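Local coordinates for prenyltransference for protein (Lavandula lanata, PDB 5HC7) that probably joins or elongates isoprenoid diphosphates as a cis-prenyltransferase of the undecaprenyl diphosphate synthase family, and binds a thiolo analogue of dimethylallyl diphosphate, at residues H15-I20 with N202-Q207; L59-A64 with H135-V140. All coordinates share one frame; numbering follows the deposited sequence.

Both contacts gather on one parallel sheet, a compact example of how residues distant in sequence come to share a binding site. From the N terminus, strand 15-19 enters first, and its partner in interaction 1 arrives only with the loop 202-207, between strands 190-194 and 212-216, so that this contact closes a span of 181 residues. Within that span lies interaction 2, where strand 59-65 pairs with strand 135-140 and closes a smaller loop of 70 residues. The two contacts are nested, not crossed. Strands 15-19 and 59-65 are neighbours in the sheet, Phe203 packs on Trp63, and both contacts reach the dimethylallyl S-thiolodiphosphate.

Interaction 1: H15-I20 with N202-Q207; sequences HVAIII and NFFLWQ. With DST (dimethylallyl S-thiolodiphosphate), chain C.
A chi1 of -170° swings the Phe203 ring away from its own backbone N and toward strand 15-19, while Ile19, whose CG1 lies anti to the carbonyl carbon (chi1 -57°), brings the end of its chain back to meet it. The two side chains slide past one another in opposite directions: Ile19 CG1 lies 3.7 Å from Phe203 CD2, and Ile19 CD1 follows, 3.8 Å from Phe203 CD2. Ala17 approaches the ring differently, its CB sitting in the ring plane at the edge, 3.9 Å from Phe203 CE2. This methyl also meets the edge of the next ring, with Ala17 CB 4.2 Å from Phe204 CE2. The neighbouring phenylalanines overlap, Phe204 CD2 lying over one face of the Phe203 ring toward its rim, and the small alanine fits against the edges of both. At the start of the strand, His15 comes at Phe204 from the opposite direction, with His15 CE1 4.1 Å from Phe204 CE2. Its NE2 is hydrogen-bonded to the hydroxyl of Thr61, which ties the imidazole to the adjacent strand. No hydrogen bond joins the segments; the contact is buried packing of hydrocarbon and rings. Beyond it, Ile20 O approaches DST C13 at 3.2 Å, and Asn202 packs on Phe210 of the second subunit. The loop packs on the parallel sheet of what is probably the cis-prenyltransferase fold, beside the site holding the dimethylallyl diphosphate analogue.

Interaction 2: L59-A64 with H135-V140; sequences LLTIWA and HFILAV. With DST (dimethylallyl S-thiolodiphosphate), chain C.
Two adjacent parallel strands, neither of them at the edge of the sheet within this chain, make this contact in what is probably the cis-prenyltransferase fold, and the end of segment 59-64 reaches the bound analogue. Leu60 and Ile62 use both N and O in a ladder of five backbone hydrogen bonds, running from Leu60 N to His135 O (3.0 Å) as far as Ala64 N to Ala139 O (2.8 Å). The segments stay nearly aligned, 17° apart. On the face carrying Leu59, Thr61 and Trp63, the side chains of Leu59 and Ile137 cross at a slant, Leu59 CD1 3.6 Å from Ile137 CD1, and Thr61 lies side by side with Ile137. On the other face, Phe136 sets the edge of its ring against Leu60 O, and Phe136 CE1 meets Ile62 CD1 at 3.7 Å. Ala64 CB lies 3.6 Å from Leu138 CD1. Trp63, turned by a chi1 of -169°, presents one indole face to the ligand: Trp63 CZ3 lies 3.2 Å from DST C11, while Trp63 CD1 rests 3.8 Å from Ala139 CB. Arg193, Arg199, Ser201 and Asn69 hydrogen-bond the ligand. The indole NE1 is bonded to Tyr142 O, which would limit its rotation. Backbone ladder and tethered indole together imply a wall for the dimethylallyl tail that is probably rather rigid, made of an indole face and, at its border, the carbonyl oxygen of Trp63 (O 3.1 Å from DST C13).

Interaction 1: H15-I20 with N202-Q207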
loop_
_atom_site.group_PDB
_atom_site.type_symbol
_atom_site.label_atom_id
_atom_site.label_comp_id
_atom_site.label_asym_id
_atom_site.label_seq_id
_atom_site.Cartn_x
_atom_site.Cartn_y
_atom_site.Cartn_z
ATOM N N HIS A 15 -16.398 -1.235 -1.965
ATOM C CA HIS A 15 -15.769 -1.004 -0.644
ATOM C C HIS A 15 -15.093 0.332 -0.581
ATOM O O HIS A 15 -14.204 0.654 -1.402
ATOM C CB HIS A 15 -14.797 -2.178 -0.365
ATOM C CG HIS A 15 -14.110 -2.127 0.948
ATOM N ND1 HIS A 15 -13.144 -3.064 1.299
ATOM C CD2 HIS A 15 -14.176 -1.236 1.975
ATOM C CE1 HIS A 15 -12.661 -2.759 2.497
ATOM N NE2 HIS A 15 -13.270 -1.660 2.933
ATOM N N VAL A 16 -15.470 1.116 0.419
ATOM C CA VAL A 16 -14.780 2.403 0.683
ATOM C C VAL A 16 -14.171 2.306 2.085
ATOM O O VAL A 16 -14.858 1.865 3.001
ATOM C CB VAL A 16 -15.749 3.612 0.552
ATOM C CG1 VAL A 16 -15.081 4.931 0.927
ATOM C CG2 VAL A 16 -16.336 3.682 -0.846
ATOM N N ALA A 17 -12.879 2.705 2.214
ATOM C CA ALA A 17 -12.190 2.739 3.492
ATOM C C ALA A 17 -11.676 4.137 3.806
ATOM O O ALA A 17 -11.256 4.855 2.916
ATOM C CB ALA A 17 -11.062 1.724 3.505
ATOM N N ILE A 18 -11.711 4.499 5.089
ATOM C CA ILE A 18 -11.357 5.831 5.511
ATOM C C ILE A 18 -10.326 5.816 6.610
ATOM O O ILE A 18 -10.523 5.164 7.632
ATOM C CB ILE A 18 -12.561 6.617 6.036
ATOM C CG1 ILE A 18 -13.646 6.700 4.985
ATOM C CG2 ILE A 18 -12.155 8.029 6.424
ATOM C CD1 ILE A 18 -14.886 7.414 5.478
ATOM N N ILE A 19 -9.209 6.501 6.370
ATOM C CA ILE A 19 -8.266 6.825 7.408
ATOM C C ILE A 19 -8.626 8.178 7.992
ATOM O O ILE A 19 -8.558 9.194 7.331
ATOM C CB ILE A 19 -6.802 6.862 6.861
ATOM C CG1 ILE A 19 -6.447 5.516 6.216
ATOM C CG2 ILE A 19 -5.828 7.213 7.949
ATOM C CD1 ILE A 19 -5.095 5.424 5.517
ATOM N N ILE A 20 -8.964 8.192 9.279
ATOM C CA ILE A 20 -9.305 9.419 9.971
ATOM C C ILE A 20 -7.981 9.982 10.534
ATOM O O ILE A 20 -7.028 9.231 10.785
ATOM C CB ILE A 20 -10.431 9.133 11.000
ATOM C CG1 ILE A 20 -9.930 8.222 12.107
ATOM C CG2 ILE A 20 -11.642 8.490 10.276
ATOM C CD1 ILE A 20 -10.919 7.861 13.186
ATOM N N ASN A 202 0.480 2.149 8.007
ATOM C CA ASN A 202 0.282 0.774 8.422
ATOM C C ASN A 202 -1.193 0.410 8.561
ATOM O O ASN A 202 -1.608 -0.445 9.398
ATOM C CB ASN A 202 1.094 0.377 9.675
ATOM C CG ASN A 202 1.084 -1.152 9.926
ATOM O OD1 ASN A 202 1.112 -1.932 8.995
ATOM N ND2 ASN A 202 1.011 -1.560 11.197
ATOM N N PHE A 203 -1.982 0.979 7.664
ATOM C CA PHE A 203 -3.355 0.456 7.451
ATOM C C PHE A 203 -3.274 -0.785 6.561
ATOM O O PHE A 203 -2.237 -1.413 6.461
ATOM C CB PHE A 203 -4.201 1.610 6.870
ATOM C CG PHE A 203 -5.699 1.339 6.793
ATOM C CD1 PHE A 203 -6.359 0.543 7.717
ATOM C CD2 PHE A 203 -6.447 1.890 5.757
ATOM C CE1 PHE A 203 -7.708 0.295 7.642
ATOM C CE2 PHE A 203 -7.814 1.642 5.656
ATOM C CZ PHE A 203 -8.445 0.859 6.633
ATOM N N PHE A 204 -4.350 -1.151 5.848
ATOM C CA PHE A 204 -4.259 -2.189 4.840
ATOM C C PHE A 204 -3.041 -2.046 3.978
ATOM O O PHE A 204 -2.714 -0.953 3.488
ATOM C CB PHE A 204 -5.420 -2.069 3.860
ATOM C CG PHE A 204 -6.780 -2.323 4.454
ATOM C CD1 PHE A 204 -6.977 -3.329 5.408
ATOM C CD2 PHE A 204 -7.863 -1.594 4.047
ATOM C CE1 PHE A 204 -8.238 -3.581 5.957
ATOM C CE2 PHE A 204 -9.196 -1.854 4.572
ATOM C CZ PHE A 204 -9.381 -2.877 5.517
ATOM N N LEU A 205 -2.442 -3.192 3.648
ATOM C CA LEU A 205 -1.392 -3.248 2.697
ATOM C C LEU A 205 -1.757 -4.253 1.610
ATOM O O LEU A 205 -1.867 -3.900 0.404
ATOM C CB LEU A 205 -0.071 -3.619 3.430
ATOM C CG LEU A 205 0.467 -2.680 4.526
ATOM C CD1 LEU A 205 1.662 -3.275 5.261
ATOM C CD2 LEU A 205 0.855 -1.321 3.943
ATOM N N TRP A 206 -1.920 -5.524 1.996
ATOM C CA TRP A 206 -2.324 -6.574 1.047
ATOM C C TRP A 206 -3.560 -6.122 0.249
ATOM O O TRP A 206 -3.670 -6.380 -0.939
ATOM C CB TRP A 206 -2.662 -7.867 1.798
ATOM C CG TRP A 206 -3.349 -8.867 0.925
ATOM C CD1 TRP A 206 -4.687 -8.922 0.628
ATOM C CD2 TRP A 206 -2.730 -9.961 0.225
ATOM N NE1 TRP A 206 -4.922 -9.992 -0.236
ATOM C CE2 TRP A 206 -3.741 -10.608 -0.523
ATOM C CE3 TRP A 206 -1.403 -10.428 0.116
ATOM C CZ2 TRP A 206 -3.489 -11.740 -1.279
ATOM C CZ3 TRP A 206 -1.138 -11.528 -0.737
ATOM C CH2 TRP A 206 -2.178 -12.166 -1.395
ATOM N N GLN A 207 -4.455 -5.435 0.909
ATOM C CA GLN A 207 -5.768 -5.148 0.379
ATOM C C GLN A 207 -5.764 -4.000 -0.622
ATOM O O GLN A 207 -6.792 -3.734 -1.203
ATOM C CB GLN A 207 -6.745 -4.814 1.503
ATOM C CG GLN A 207 -7.089 -5.990 2.418
ATOM C CD GLN A 207 -6.101 -6.252 3.547
ATOM O OE1 GLN A 207 -5.021 -5.623 3.669
ATOM N NE2 GLN A 207 -6.485 -7.188 4.420
HETATM O O4 DST C . 0.140 10.199 10.496
HETATM P P1 DST C . 0.846 8.953 11.148
HETATM O O6 DST C . 1.649 9.222 12.348
HETATM O O5 DST C . 1.801 8.091 10.023
HETATM O O2 DST C . -0.358 8.056 11.738
HETATM P P3 DST C . -1.721 8.522 12.576
HETATM O O8 DST C . -1.762 7.529 13.925
HETATM O O7 DST C . -1.910 9.980 12.920
HETATM S S9 DST C . -3.220 7.662 11.370
HETATM C C10 DST C . -3.328 6.373 12.703
HETATM C C11 DST C . -4.400 5.476 12.312
HETATM C C12 DST C . -5.731 5.954 12.882
HETATM C C13 DST C . -6.743 6.230 11.727
HETATM C C14 DST C . -6.294 4.845 13.752
#

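Interaction 2: L59-A64 with H135-V140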
loop_
_atom_site.group_PDB
_atom_site.type_symbol
_atom_site.label_atom_id
_atom_site.label_comp_id
_atom_site.label_asym_id
_atom_site.label_seq_id
_atom_site.Cartn_x
_atom_site.Cartn_y
_atom_site.Cartn_z
ATOM N N LEU A 59 -19.701 -1.860 1.417
ATOM C CA LEU A 59 -18.862 -1.921 2.618
ATOM C C LEU A 59 -18.144 -0.614 2.836
ATOM O O LEU A 59 -17.521 -0.084 1.903
ATOM C CB LEU A 59 -17.856 -3.053 2.491
ATOM C CG LEU A 59 -16.722 -3.160 3.538
ATOM C CD1 LEU A 59 -17.235 -3.392 4.931
ATOM C CD2 LEU A 59 -15.745 -4.285 3.173
ATOM N N LEU A 60 -18.337 -0.062 4.028
ATOM C CA LEU A 60 -17.523 1.030 4.568
ATOM C C LEU A 60 -16.708 0.560 5.759
ATOM O O LEU A 60 -17.270 0.013 6.763
ATOM C CB LEU A 60 -18.388 2.149 5.091
ATOM C CG LEU A 60 -17.717 3.463 5.504
ATOM C CD1 LEU A 60 -17.347 4.228 4.242
ATOM C CD2 LEU A 60 -18.708 4.271 6.324
ATOM N N THR A 61 -15.408 0.843 5.659
ATOM C CA THR A 61 -14.464 0.590 6.741
ATOM C C THR A 61 -13.952 1.927 7.270
ATOM O O THR A 61 -13.524 2.767 6.470
ATOM C CB THR A 61 -13.269 -0.231 6.279
ATOM O OG1 THR A 61 -13.717 -1.482 5.753
ATOM C CG2 THR A 61 -12.286 -0.497 7.487
ATOM N N ILE A 62 -14.077 2.139 8.586
ATOM C CA ILE A 62 -13.449 3.255 9.248
ATOM C C ILE A 62 -12.342 2.722 10.141
ATOM O O ILE A 62 -12.539 1.813 10.979
ATOM C CB ILE A 62 -14.432 4.050 10.083
ATOM C CG1 ILE A 62 -15.507 4.679 9.161
ATOM C CG2 ILE A 62 -13.708 5.130 10.885
ATOM C CD1 ILE A 62 -16.642 5.372 9.940
ATOM N N TRP A 63 -11.154 3.275 9.948
ATOM C CA TRP A 63 -9.982 2.869 10.731
ATOM C C TRP A 63 -9.906 3.795 11.899
ATOM O O TRP A 63 -9.628 4.974 11.713
ATOM C CB TRP A 63 -8.685 2.977 9.946
ATOM C CG TRP A 63 -7.460 2.366 10.551
ATOM C CD1 TRP A 63 -7.356 1.214 11.356
ATOM C CD2 TRP A 63 -6.146 2.782 10.302
ATOM N NE1 TRP A 63 -6.052 0.925 11.594
ATOM C CE2 TRP A 63 -5.274 1.856 10.951
ATOM C CE3 TRP A 63 -5.600 3.807 9.549
ATOM C CZ2 TRP A 63 -3.897 1.969 10.881
ATOM C CZ3 TRP A 63 -4.243 3.950 9.546
ATOM C CH2 TRP A 63 -3.403 3.018 10.186
ATOM N N ALA A 64 -10.071 3.197 13.086
ATOM C CA ALA A 64 -10.219 3.896 14.366
ATOM C C ALA A 64 -8.957 3.804 15.207
ATOM O O ALA A 64 -8.691 4.660 16.020
ATOM C CB ALA A 64 -11.346 3.270 15.139
ATOM N N HIS A 135 -22.584 -3.375 4.929
ATOM C CA HIS A 135 -21.578 -3.784 5.953
ATOM C C HIS A 135 -20.730 -2.527 6.355
ATOM O O HIS A 135 -20.326 -1.734 5.497
ATOM C CB HIS A 135 -20.731 -4.885 5.319
ATOM C CG HIS A 135 -19.997 -5.769 6.269
ATOM N ND1 HIS A 135 -19.282 -6.861 5.815
ATOM C CD2 HIS A 135 -19.903 -5.794 7.620
ATOM C CE1 HIS A 135 -18.719 -7.479 6.841
ATOM N NE2 HIS A 135 -19.102 -6.869 7.950
ATOM N N PHE A 136 -20.544 -2.345 7.663
ATOM C CA PHE A 136 -19.723 -1.327 8.309
ATOM C C PHE A 136 -18.704 -2.059 9.171
ATOM O O PHE A 136 -19.110 -2.813 10.063
ATOM C CB PHE A 136 -20.553 -0.403 9.194
ATOM C CG PHE A 136 -19.722 0.442 10.109
ATOM C CD1 PHE A 136 -18.579 1.110 9.635
ATOM C CD2 PHE A 136 -20.047 0.588 11.450
ATOM C CE1 PHE A 136 -17.781 1.852 10.483
ATOM C CE2 PHE A 136 -19.258 1.388 12.291
ATOM C CZ PHE A 136 -18.122 2.022 11.803
ATOM N N ILE A 137 -17.415 -1.948 8.798
ATOM C CA ILE A 137 -16.330 -2.501 9.555
ATOM C C ILE A 137 -15.614 -1.375 10.300
ATOM O O ILE A 137 -15.260 -0.327 9.705
ATOM C CB ILE A 137 -15.349 -3.248 8.680
ATOM C CG1 ILE A 137 -15.946 -4.589 8.260
ATOM C CG2 ILE A 137 -14.054 -3.528 9.410
ATOM C CD1 ILE A 137 -15.195 -5.288 7.150
ATOM N N LEU A 138 -15.435 -1.581 11.599
ATOM C CA LEU A 138 -14.646 -0.687 12.401
ATOM C C LEU A 138 -13.373 -1.425 12.602
ATOM O O LEU A 138 -13.354 -2.500 13.214
ATOM C CB LEU A 138 -15.309 -0.407 13.741
ATOM C CG LEU A 138 -14.547 0.615 14.596
ATOM C CD1 LEU A 138 -14.489 2.015 13.995
ATOM C CD2 LEU A 138 -15.153 0.645 15.980
ATOM N N ALA A 139 -12.308 -0.856 12.090
ATOM C CA ALA A 139 -10.989 -1.450 12.217
ATOM C C ALA A 139 -10.287 -0.812 13.415
ATOM O O ALA A 139 -9.951 0.370 13.422
ATOM C CB ALA A 139 -10.159 -1.277 10.942
ATOM N N VAL A 140 -10.068 -1.622 14.435
ATOM C CA VAL A 140 -9.629 -1.108 15.723
ATOM C C VAL A 140 -8.516 -2.049 16.253
ATOM O O VAL A 140 -8.658 -3.267 16.211
ATOM C CB VAL A 140 -10.867 -0.904 16.626
ATOM C CG1 VAL A 140 -11.642 -2.203 16.809
ATOM C CG2 VAL A 140 -10.437 -0.350 17.953
HETATM O O4 DST C . 0.140 10.199 10.496
HETATM P P1 DST C . 0.846 8.953 11.148
HETATM O O6 DST C . 1.649 9.222 12.348
HETATM O O5 DST C . 1.801 8.091 10.023
HETATM O O2 DST C . -0.358 8.056 11.738
HETATM P P3 DST C . -1.721 8.522 12.576
HETATM O O8 DST C . -1.762 7.529 13.925
HETATM O O7 DST C . -1.910 9.980 12.920
HETATM S S9 DST C . -3.220 7.662 11.370
HETATM C C10 DST C . -3.328 6.373 12.703
HETATM C C11 DST C . -4.400 5.476 12.312
HETATM C C12 DST C . -5.731 5.954 12.882
HETATM C C13 DST C . -6.743 6.230 11.727
HETATM C C14 DST C . -6.294 4.845 13.752
#